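RNA pseudouridylate synthase domain-containing protein 4 (Homo sapiens, PDB 5UBA) isomerises uridine to pseudouridine in mitochondrial RNAs, including the 16S ribosomal RNA whose assembly into a functional mitochondrial ribosome depends on this modification. Local coordinates at residues T195-K198 against H199-R202; V102-L105 against F106-Q110; I39-P42 against Y43-V47. All blocks are in the same frame, centred on the assembly; numbering follows the deposited sequence.

Contact 1: residues T195-K198 against H199-R202; sequences TGIK and HQLR
The side chains of T195 and Q200 cross at about a right angle where the chain enters the helix beginning at Q200, and the amide oxygen of Q200 is the shared acceptor. T195 OG1 donates to Q200 OE1 over 2.6 Å, and I197 N approaches the same OE1 at 2.9 Å in a nearly straight bond (168°). Both donors lie in the plane of the amide, each on a lone pair. With two bonds on its oxygen the amide is held against rotation, and its NE2 donates to T175 OG1. In Q200 CG lies between the backbone N and the carbonyl carbon (chi1 79°), and from there the side chain runs extended to T195. The backbone bond from Q200 N to I197 O, 3.0 Å long, closes a type II turn with H199 at the helix N-cap. K198 and H199 run alongside each other. K198 CE sits over one face of the H199 imidazole, 3.9 Å from its centroid, in a CH-pi contact, and R202 NH1 lies over the opposite face. The ammonium of K198 forms a salt bridge with D83, the active-site aspartate by similarity, while H199 ND1 bonds to Y219 OH. The turn thus leads from strand 186-193 into helix 200-209, with I197 and Q200 packed on I134 of strand 134-135.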
loop_
_atom_site.group_PDB
_atom_site.type_symbol
_atom_site.label_atom_id
_atom_site.label_comp_id
_atom_site.label_asym_id
_atom_site.label_seq_id
_atom_site.Cartn_x
_atom_site.Cartn_y
_atom_site.Cartn_z
ATOM N N THR A 195 -5.557 3.532 -11.356
ATOM C CA THR A 195 -4.524 4.552 -11.494
ATOM C C THR A 195 -3.433 4.329 -10.445
ATOM O O THR A 195 -3.460 3.330 -9.720
ATOM C CB THR A 195 -5.161 5.923 -11.328
ATOM O OG1 THR A 195 -5.867 5.952 -10.077
ATOM C CG2 THR A 195 -6.171 6.196 -12.438
ATOM N N GLY A 196 -2.441 5.217 -10.418
ATOM C CA GLY A 196 -1.280 5.060 -9.544
ATOM C C GLY A 196 -0.867 6.344 -8.882
ATOM O O GLY A 196 0.317 6.659 -8.849
ATOM N N ILE A 197 -1.842 7.061 -8.331
ATOM C CA ILE A 197 -1.632 8.402 -7.769
ATOM C C ILE A 197 -1.159 8.247 -6.328
ATOM O O ILE A 197 -1.617 7.359 -5.607
ATOM C CB ILE A 197 -2.931 9.236 -7.832
ATOM C CG1 ILE A 197 -3.363 9.456 -9.305
ATOM C CG2 ILE A 197 -2.801 10.564 -7.106
ATOM C CD1 ILE A 197 -2.293 10.040 -10.197
ATOM N N LYS A 198 -0.243 9.127 -5.920
ATOM C CA LYS A 198 0.318 9.119 -4.569
ATOM C C LYS A 198 -0.764 9.115 -3.487
ATOM O O LYS A 198 -1.680 9.960 -3.491
ATOM C CB LYS A 198 1.205 10.361 -4.418
ATOM C CG LYS A 198 1.818 10.575 -3.038
ATOM C CD LYS A 198 2.776 9.469 -2.671
ATOM C CE LYS A 198 3.715 9.921 -1.564
ATOM N NZ LYS A 198 4.749 8.879 -1.372
ATOM N N HIS A 199 -0.679 8.135 -2.589
ATOM C CA HIS A 199 -1.605 7.977 -1.465
ATOM C C HIS A 199 -3.065 7.770 -1.857
ATOM O O HIS A 199 -3.952 7.935 -1.035
ATOM C CB HIS A 199 -1.481 9.123 -0.460
ATOM C CG HIS A 199 -0.189 9.125 0.277
ATOM N ND1 HIS A 199 0.169 10.145 1.126
ATOM C CD2 HIS A 199 0.832 8.240 0.290
ATOM C CE1 HIS A 199 1.353 9.875 1.645
ATOM N NE2 HIS A 199 1.779 8.728 1.153
ATOM N N GLN A 200 -3.326 7.337 -3.092
ATOM C CA GLN A 200 -4.713 7.282 -3.529
ATOM C C GLN A 200 -5.563 6.335 -2.703
ATOM O O GLN A 200 -6.693 6.649 -2.432
ATOM C CB GLN A 200 -4.860 7.012 -5.028
ATOM C CG GLN A 200 -4.696 5.610 -5.537
ATOM C CD GLN A 200 -5.192 5.518 -6.974
ATOM O OE1 GLN A 200 -4.542 6.062 -7.859
ATOM N NE2 GLN A 200 -6.332 4.856 -7.213
ATOM N N LEU A 201 -5.043 5.181 -2.309
ATOM C CA LEU A 201 -5.850 4.240 -1.503
ATOM C C LEU A 201 -6.240 4.832 -0.161
ATOM O O LEU A 201 -7.398 4.698 0.289
ATOM C CB LEU A 201 -5.141 2.892 -1.289
ATOM C CG LEU A 201 -4.771 2.134 -2.564
ATOM C CD1 LEU A 201 -4.095 0.827 -2.215
ATOM C CD2 LEU A 201 -5.978 1.916 -3.453
ATOM N N ARG A 202 -5.269 5.458 0.487
ATOM C CA ARG A 202 -5.503 6.079 1.782
ATOM C C ARG A 202 -6.480 7.225 1.706
ATOM O O ARG A 202 -7.364 7.344 2.556
ATOM C CB ARG A 202 -4.175 6.515 2.399
ATOM C CG ARG A 202 -3.281 5.346 2.741
ATOM C CD ARG A 202 -1.859 5.792 2.967
ATOM N NE ARG A 202 -1.730 6.545 4.197
ATOM C CZ ARG A 202 -0.591 7.074 4.634
ATOM N NH1 ARG A 202 0.524 6.920 3.928
ATOM N NH2 ARG A 202 -0.565 7.753 5.777
#

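Contact 2: residues V102-L105 against F106-Q110; sequences VQEL and FRTRQ
A Schellman motif ends helix 96-107, with L105 and Q110 meeting across it: Q110 N donates to L105 O at 2.9 Å, and R109, at positive phi, is the C-prime residue whose N bonds to F106 O. The Q110 side chain crosses that of L105 at about a right angle, bringing its amide against the methyl CD2 of L105, 3.7 Å from Q110 NE2. Beside it, on the last turn of the helix, the carboxylate of E104 and the guanidinium of R107 lie side by side in a two-bond salt bridge. R107 NE reaches E104 OE1 and R107 NH2 reaches E104 OE2, both over 2.8 Å and both nearly straight. Each oxygen is met on its syn side and lies close to the guanidinium plane, although the two planes are turned 34° apart. Bends at chi2 of E104 and chi3 of R107 (67°) bring the groups together in this side-on grip. T108, the first residue to leave helical angles, still donates its N to E104 O at 3.0 Å, and its OG1 lies 2.8 Å from that same oxygen. V102 CG1 meets the edge of the F106 ring, 3.7 Å from CE2. That ring stacks on H80, V102 packs on C79, and Q103 NE2 bonds to L78 O, which seats the helix against strand 77-78 and the loop after it; the chain then runs on into strand 112-120.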
loop_
_atom_site.group_PDB
_atom_site.type_symbol
_atom_site.label_atom_id
_atom_site.label_comp_id
_atom_site.label_asym_id
_atom_site.label_seq_id
_atom_site.Cartn_x
_atom_site.Cartn_y
_atom_site.Cartn_z
ATOM N N VAL A 102 8.913 -3.618 -17.494
ATOM C CA VAL A 102 7.967 -3.749 -16.386
ATOM C C VAL A 102 7.383 -2.400 -15.971
ATOM O O VAL A 102 6.179 -2.318 -15.704
ATOM C CB VAL A 102 8.599 -4.487 -15.184
ATOM C CG1 VAL A 102 7.589 -4.604 -14.040
ATOM C CG2 VAL A 102 9.008 -5.882 -15.620
ATOM N N GLN A 103 8.211 -1.361 -15.903
ATOM C CA GLN A 103 7.761 0.002 -15.632
ATOM C C GLN A 103 6.675 0.397 -16.646
ATOM O O GLN A 103 5.666 0.983 -16.256
ATOM C CB GLN A 103 8.936 0.988 -15.686
ATOM C CG GLN A 103 9.921 0.879 -14.527
ATOM C CD GLN A 103 11.284 1.476 -14.850
ATOM O OE1 GLN A 103 11.385 2.386 -15.672
ATOM N NE2 GLN A 103 12.335 0.972 -14.198
ATOM N N GLU A 104 6.892 0.030 -17.911
ATOM C CA GLU A 104 5.917 0.353 -18.973
ATOM C C GLU A 104 4.607 -0.419 -18.787
ATOM O O GLU A 104 3.538 0.137 -19.045
ATOM C CB GLU A 104 6.547 0.109 -20.346
ATOM C CG GLU A 104 5.704 0.447 -21.573
ATOM C CD GLU A 104 5.392 1.914 -21.741
ATOM O OE1 GLU A 104 5.847 2.794 -20.965
ATOM O OE2 GLU A 104 4.635 2.201 -22.711
ATOM N N LEU A 105 4.672 -1.669 -18.331
ATOM C CA LEU A 105 3.461 -2.407 -17.976
ATOM C C LEU A 105 2.660 -1.683 -16.901
ATOM O O LEU A 105 1.412 -1.617 -16.988
ATOM C CB LEU A 105 3.778 -3.837 -17.542
ATOM C CG LEU A 105 4.386 -4.790 -18.576
ATOM C CD1 LEU A 105 4.762 -6.127 -17.983
ATOM C CD2 LEU A 105 3.434 -4.967 -19.757
ATOM N N PHE A 106 3.334 -1.140 -15.886
ATOM C CA PHE A 106 2.635 -0.366 -14.873
ATOM C C PHE A 106 2.058 0.928 -15.438
ATOM O O PHE A 106 0.923 1.268 -15.153
ATOM C CB PHE A 106 3.535 -0.030 -13.663
ATOM C CG PHE A 106 3.708 -1.156 -12.679
ATOM C CD1 PHE A 106 2.848 -1.293 -11.605
ATOM C CD2 PHE A 106 4.737 -2.050 -12.808
ATOM C CE1 PHE A 106 3.026 -2.314 -10.683
ATOM C CE2 PHE A 106 4.912 -3.082 -11.904
ATOM C CZ PHE A 106 4.042 -3.214 -10.834
ATOM N N ARG A 107 2.872 1.671 -16.204
ATOM C CA ARG A 107 2.435 2.961 -16.781
ATOM C C ARG A 107 1.172 2.804 -17.615
ATOM O O ARG A 107 0.294 3.675 -17.607
ATOM C CB ARG A 107 3.529 3.553 -17.688
ATOM C CG ARG A 107 3.283 5.007 -18.085
ATOM C CD ARG A 107 4.214 5.470 -19.208
ATOM N NE ARG A 107 3.979 4.802 -20.486
ATOM C CZ ARG A 107 3.018 5.106 -21.360
ATOM N NH1 ARG A 107 2.147 6.090 -21.126
ATOM N NH2 ARG A 107 2.926 4.407 -22.483
ATOM N N THR A 108 1.120 1.718 -18.368
ATOM C CA THR A 108 0.001 1.451 -19.290
ATOM C C THR A 108 -1.120 0.613 -18.654
ATOM O O THR A 108 -1.973 0.070 -19.363
ATOM C CB THR A 108 0.499 0.772 -20.583
ATOM O OG1 THR A 108 1.116 -0.495 -20.306
ATOM C CG2 THR A 108 1.483 1.705 -21.343
ATOM N N ARG A 109 -1.079 0.444 -17.326
ATOM C CA ARG A 109 -2.178 -0.202 -16.579
ATOM C C ARG A 109 -2.463 -1.650 -16.965
ATOM O O ARG A 109 -3.619 -2.112 -16.951
ATOM C CB ARG A 109 -3.436 0.661 -16.623
ATOM C CG ARG A 109 -3.189 2.063 -16.128
ATOM C CD ARG A 109 -4.459 2.881 -16.081
ATOM N NE ARG A 109 -4.151 4.307 -15.960
ATOM C CZ ARG A 109 -5.053 5.284 -15.972
ATOM N NH1 ARG A 109 -6.357 5.017 -16.060
ATOM N NH2 ARG A 109 -4.646 6.547 -15.855
ATOM N N GLN A 110 -1.404 -2.382 -17.311
ATOM C CA GLN A 110 -1.502 -3.758 -17.704
ATOM C C GLN A 110 -1.271 -4.689 -16.522
ATOM O O GLN A 110 -1.393 -5.886 -16.705
ATOM C CB GLN A 110 -0.515 -4.090 -18.833
ATOM C CG GLN A 110 -0.822 -3.372 -20.160
ATOM C CD GLN A 110 0.200 -3.727 -21.237
ATOM O OE1 GLN A 110 0.983 -2.884 -21.689
ATOM N NE2 GLN A 110 0.243 -4.984 -21.581
#

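Contact 3: residues I39-P42 against Y43-V47; sequences INKP and YGLPV
The ammonium nitrogen of K41 is gripped by several backbone carbonyls. K41 NZ lies 2.8 Å from L45 O and 3.0 Å from P42 O, both hydrogen-bond acceptors, and the carbonyls of T86 and K84 also bond to it, with D83 O held weakly; its three N-H groups must be shared among them. Through K41 NZ the end of strand 36-41 is thus tied directly to the backbone of the loop that carries D83. The lysine side chain starts with CG anti to the backbone N (chi1 -168°), and its bends at chi3 and chi4 direct the ammonium back into the turn that follows. Such a cluster of carbonyl oxygens would probably stabilise the positive charge. P42 O also receives L45 N in a weak bond of 3.4 Å, which closes a type II turn from P42 to L45. G44 occupies the turn position with positive phi (92°), where a side chain would be jammed against the carbonyl oxygen of Y43. The side chains of P42 and L45 cross obliquely, the leucine methyl CD2 resting 3.9 Å from P42 CD. Both also pack on helix 15-27, P42 on L25 and L45 on L21. The ring of Y43 lies edge-to-face with that of F278, and its OH accepts a bond from L250 N. The arrangement is a type II beta turn with glycine at its third position, at the end of strand 36-41, beside the loop of D83, the active-site aspartate by similarity, in the RluA-family pseudouridine synthase domain.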
loop_
_atom_site.group_PDB
_atom_site.type_symbol
_atom_site.label_atom_id
_atom_site.label_comp_id
_atom_site.label_asym_id
_atom_site.label_seq_id
_atom_site.Cartn_x
_atom_site.Cartn_y
_atom_site.Cartn_z
ATOM N N ILE A 39 10.538 -9.510 -4.030
ATOM C CA ILE A 39 10.733 -9.447 -2.581
ATOM C C ILE A 39 9.432 -9.096 -1.856
ATOM O O ILE A 39 8.444 -8.672 -2.459
ATOM C CB ILE A 39 11.848 -8.465 -2.179
ATOM C CG1 ILE A 39 11.503 -7.040 -2.556
ATOM C CG2 ILE A 39 13.175 -8.885 -2.793
ATOM C CD1 ILE A 39 12.462 -6.018 -2.008
ATOM N N ASN A 40 9.480 -9.281 -0.544
ATOM C CA ASN A 40 8.450 -8.878 0.378
ATOM C C ASN A 40 8.983 -7.671 1.138
ATOM O O ASN A 40 9.847 -7.798 2.046
ATOM C CB ASN A 40 8.122 -10.054 1.290
ATOM C CG ASN A 40 7.138 -9.699 2.376
ATOM O OD1 ASN A 40 6.683 -8.571 2.465
ATOM N ND2 ASN A 40 6.807 -10.682 3.211
ATOM N N LYS A 41 8.544 -6.479 0.747
ATOM C CA LYS A 41 9.098 -5.268 1.327
ATOM C C LYS A 41 8.636 -5.136 2.778
ATOM O O LYS A 41 7.445 -5.204 3.042
ATOM C CB LYS A 41 8.714 -3.995 0.555
ATOM C CG LYS A 41 9.530 -2.774 0.976
ATOM C CD LYS A 41 9.058 -1.454 0.400
ATOM C CE LYS A 41 7.863 -0.875 1.086
ATOM N NZ LYS A 41 7.984 -0.602 2.566
ATOM N N PRO A 42 9.578 -4.983 3.709
ATOM C CA PRO A 42 9.143 -4.815 5.105
ATOM C C PRO A 42 8.533 -3.462 5.414
ATOM O O PRO A 42 8.794 -2.452 4.740
ATOM C CB PRO A 42 10.432 -5.036 5.919
ATOM C CG PRO A 42 11.526 -4.847 4.974
ATOM C CD PRO A 42 11.036 -5.091 3.581
ATOM N N TYR A 43 7.711 -3.459 6.471
ATOM C CA TYR A 43 7.119 -2.265 6.978
ATOM C C TYR A 43 8.164 -1.227 7.359
ATOM O O TYR A 43 9.154 -1.541 8.044
ATOM C CB TYR A 43 6.241 -2.569 8.190
ATOM C CG TYR A 43 5.537 -1.341 8.721
ATOM C CD1 TYR A 43 4.362 -0.889 8.140
ATOM C CD2 TYR A 43 6.090 -0.577 9.760
ATOM C CE1 TYR A 43 3.720 0.257 8.584
ATOM C CE2 TYR A 43 5.444 0.560 10.210
ATOM C CZ TYR A 43 4.265 0.969 9.615
ATOM O OH TYR A 43 3.594 2.089 10.036
ATOM N N GLY A 44 7.970 -0.020 6.864
ATOM C CA GLY A 44 8.779 1.116 7.281
ATOM C C GLY A 44 10.013 1.362 6.425
ATOM O O GLY A 44 10.690 2.364 6.632
ATOM N N LEU A 45 10.332 0.454 5.504
ATOM C CA LEU A 45 11.496 0.612 4.606
ATOM C C LEU A 45 11.116 1.425 3.381
ATOM O O LEU A 45 10.241 0.995 2.604
ATOM C CB LEU A 45 12.000 -0.750 4.154
ATOM C CG LEU A 45 13.264 -0.787 3.276
ATOM C CD1 LEU A 45 14.459 -0.310 4.062
ATOM C CD2 LEU A 45 13.489 -2.204 2.788
ATOM N N PRO A 46 11.744 2.595 3.200
ATOM C CA PRO A 46 11.508 3.351 1.986
ATOM C C PRO A 46 12.260 2.785 0.814
ATOM O O PRO A 46 13.251 2.099 0.986
ATOM C CB PRO A 46 12.034 4.746 2.318
ATOM C CG PRO A 46 13.057 4.521 3.353
ATOM C CD PRO A 46 12.760 3.234 4.057
ATOM N N VAL A 47 11.780 3.102 -0.381
ATOM C CA VAL A 47 12.416 2.700 -1.613
ATOM C C VAL A 47 13.644 3.581 -1.881
ATOM O O VAL A 47 14.709 3.047 -2.168
ATOM C CB VAL A 47 11.406 2.681 -2.794
ATOM C CG1 VAL A 47 12.124 2.461 -4.124
ATOM C CG2 VAL A 47 10.384 1.585 -2.554
#

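From the N terminus, contact 3 comes first, turning the chain out of strand 36-41 toward helix 57-69. Contact 2 follows, where helix 96-107 ends ahead of strand 112-120, and contact 1 comes last, between strand 186-193 and helix 200-209. All three are local turns or helix ends that close in series, so none nests within or crosses another. Contacts 1 and 3 do not touch, their nearest atoms being about 8 Å apart, but both reach the segment around D83, from the two sheets of the fold. Contacts 1 and 2 meet directly, T195 CG2 packing 3.8 Å from R109 NH2.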